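Long-range contact in enzyme subtilase SubTY from Bacillus sp. TY145 (Bacillus sp., PDB 5FFN), which probably cleaves peptide bonds as a subtilisin-like serine endopeptidase that binds calcium and sodium ions: residues S171-T177 and F207-P213. Residues are numbered along the deposited sequence; the frame is centred on the assembly and turned at random.
Sequences SGSGSNT and FSSRGNP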
loop_
_atom_site.group_PDB
_atom_site.type_symbol
_atom_site.label_atom_id
_atom_site.label_comp_id
_atom_site.label_asym_id
_atom_site.label_seq_id
_atom_site.Cartn_x
_atom_site.Cartn_y
_atom_site.Cartn_z
ATOM N N SER A 171 -4.559 11.321 1.632
ATOM C CA SER A 171 -4.769 12.779 1.573
ATOM C C SER A 171 -6.253 13.167 1.510
ATOM O O SER A 171 -6.571 14.291 1.121
ATOM C CB SER A 171 -4.012 13.350 0.396
ATOM O OG SER A 171 -2.635 13.162 0.616
ATOM N N GLY A 172 -7.142 12.262 1.905
ATOM C CA GLY A 172 -8.588 12.488 1.802
ATOM C C GLY A 172 -9.092 13.375 2.918
ATOM O O GLY A 172 -8.329 13.680 3.831
ATOM N N SER A 173 -10.371 13.728 2.913
ATOM C CA SER A 173 -11.413 13.166 2.036
ATOM C C SER A 173 -11.690 14.019 0.801
ATOM O O SER A 173 -12.595 13.709 -0.012
ATOM C CB SER A 173 -12.704 12.969 2.831
ATOM O OG SER A 173 -13.126 14.220 3.366
ATOM N N GLY A 174 -10.888 15.069 0.639
ATOM C CA GLY A 174 -11.029 16.005 -0.456
ATOM C C GLY A 174 -10.821 15.289 -1.774
ATOM O O GLY A 174 -10.043 14.317 -1.849
ATOM N N SER A 175 -11.546 15.736 -2.795
ATOM C CA SER A 175 -11.512 15.126 -4.126
ATOM C C SER A 175 -10.183 15.366 -4.834
ATOM O O SER A 175 -9.514 16.378 -4.610
ATOM C CB SER A 175 -12.675 15.669 -4.963
ATOM O OG SER A 175 -13.910 15.387 -4.301
ATOM N N ASN A 176 -9.791 14.414 -5.683
ATOM C CA ASN A 176 -8.593 14.531 -6.527
ATOM C C ASN A 176 -7.291 14.677 -5.770
ATOM O O ASN A 176 -6.384 15.399 -6.198
ATOM C CB ASN A 176 -8.724 15.697 -7.524
ATOM C CG ASN A 176 -7.964 15.438 -8.808
ATOM O OD1 ASN A 176 -7.535 14.317 -9.040
ATOM N ND2 ASN A 176 -7.811 16.453 -9.649
ATOM N N THR A 177 -7.198 13.988 -4.648
ATOM C CA THR A 177 -6.021 13.980 -3.786
ATOM C C THR A 177 -5.167 12.705 -3.950
ATOM O O THR A 177 -4.155 12.537 -3.240
ATOM C CB THR A 177 -6.440 14.120 -2.293
ATOM O OG1 THR A 177 -7.508 13.215 -1.979
ATOM C CG2 THR A 177 -6.907 15.580 -1.962
ATOM N N PHE A 207 -9.580 9.355 5.571
ATOM C CA PHE A 207 -8.207 9.717 5.237
ATOM C C PHE A 207 -7.827 9.302 3.827
ATOM O O PHE A 207 -6.875 9.833 3.292
ATOM C CB PHE A 207 -7.149 9.195 6.240
ATOM C CG PHE A 207 -7.039 7.681 6.336
ATOM C CD1 PHE A 207 -6.439 6.946 5.320
ATOM C CD2 PHE A 207 -7.546 7.003 7.445
ATOM C CE1 PHE A 207 -6.362 5.585 5.395
ATOM C CE2 PHE A 207 -7.458 5.631 7.548
ATOM C CZ PHE A 207 -6.876 4.905 6.535
ATOM N N SER A 208 -8.527 8.317 3.269
ATOM C CA SER A 208 -8.135 7.729 1.958
ATOM C C SER A 208 -8.188 8.769 0.841
ATOM O O SER A 208 -9.126 9.534 0.719
ATOM C CB SER A 208 -8.999 6.495 1.663
ATOM O OG SER A 208 -8.580 5.763 0.525
ATOM N N SER A 209 -7.148 8.813 0.003
ATOM C CA SER A 209 -7.120 9.802 -1.064
ATOM C C SER A 209 -8.189 9.491 -2.105
ATOM O O SER A 209 -8.407 8.330 -2.468
ATOM C CB SER A 209 -5.759 9.886 -1.735
ATOM O OG SER A 209 -4.741 10.375 -0.878
ATOM N N ARG A 210 -8.825 10.546 -2.595
ATOM C CA ARG A 210 -9.875 10.420 -3.628
ATOM C C ARG A 210 -9.309 10.668 -5.017
ATOM O O ARG A 210 -8.437 11.475 -5.179
ATOM C CB ARG A 210 -11.020 11.401 -3.378
ATOM C CG ARG A 210 -12.159 10.880 -2.510
ATOM C CD ARG A 210 -11.724 10.448 -1.105
ATOM N NE ARG A 210 -12.897 9.987 -0.334
ATOM C CZ ARG A 210 -12.872 9.414 0.858
ATOM N NH1 ARG A 210 -11.713 9.187 1.480
ATOM N NH2 ARG A 210 -14.033 9.058 1.454
ATOM N N GLY A 211 -9.845 9.956 -6.002
ATOM C CA GLY A 211 -9.539 10.181 -7.401
ATOM C C GLY A 211 -10.194 11.437 -7.947
ATOM O O GLY A 211 -10.811 12.220 -7.227
ATOM N N ASN A 212 -10.051 11.602 -9.247
ATOM C CA ASN A 212 -10.558 12.754 -9.957
ATOM C C ASN A 212 -12.061 12.528 -10.253
ATOM O O ASN A 212 -12.421 11.681 -11.069
ATOM C CB ASN A 212 -9.745 12.906 -11.251
ATOM C CG ASN A 212 -10.191 14.098 -12.098
ATOM O OD1 ASN A 212 -11.060 14.860 -11.690
ATOM N ND2 ASN A 212 -9.538 14.294 -13.240
ATOM N N PRO A 213 -12.961 13.353 -9.657
ATOM C CA PRO A 213 -14.401 13.134 -9.960
ATOM C C PRO A 213 -14.740 13.140 -11.456
ATOM O O PRO A 213 -15.589 12.345 -11.885
ATOM C CB PRO A 213 -15.092 14.274 -9.200
ATOM C CG PRO A 213 -14.147 14.590 -8.098
ATOM C CD PRO A 213 -12.792 14.504 -8.752
HETATM O O HOH W 1 -2.292 11.109 -1.808
#
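Segments 171-177 and 207-213, both irregular, meet through their backbones: Asn176 N donates to Gly211 O at 2.9 Å, Thr177 N bonds weakly to Arg210 O, and Gly172 N points to Phe207 O, whose position is less certain. In this subtilisin-like fold they are two loops, one linking strand 163-167 to strand 188-194, the other strand 201-204 to strand 228-231. The first bows outward through a cis Gly172-Ser173 peptide and returns at Thr177. Thr177 OG1 ties that bow to its neighbour, accepting Arg210 N at 3.0 Å (N-H...O 159°) while donating to Gly174 O. Its chi1 of 48° sets OG1 between the backbone N and the carbonyl carbon, facing both partners. At Ser171, Ser209 OG accepts the backbone N-H at 2.7 Å, and one water bridges the same hydroxyl to Thr177 O.

Arg210 runs beneath the bow. Its CB lies 3.4 Å from Gly174 O and its CD 3.5 Å from Ser173 O, while Ser173 CB sits over the centre of one guanidinium face. NH1 donates in the guanidinium plane to Ser208 O and also binds Ala205 O; NH2 reaches Ile293 O, so backbone carbonyls fix the group's rotation. With an alanine in place of Arg210, Ser208 O, Ala205 O and Ile293 O would probably lose these N-H donors, and Ser173 CB the flat face it packs on.

Farther along, the Asn176 and Asn212 amides stack side by side, their planes 21° apart. Arg224 NE bonds Asn176 OD1, and Ala214 N bonds Asn212 OD1, so each oxygen has its own partner. Last, between two exposed residues, Ser175 CB packs 3.6 Å from Pro213 CG.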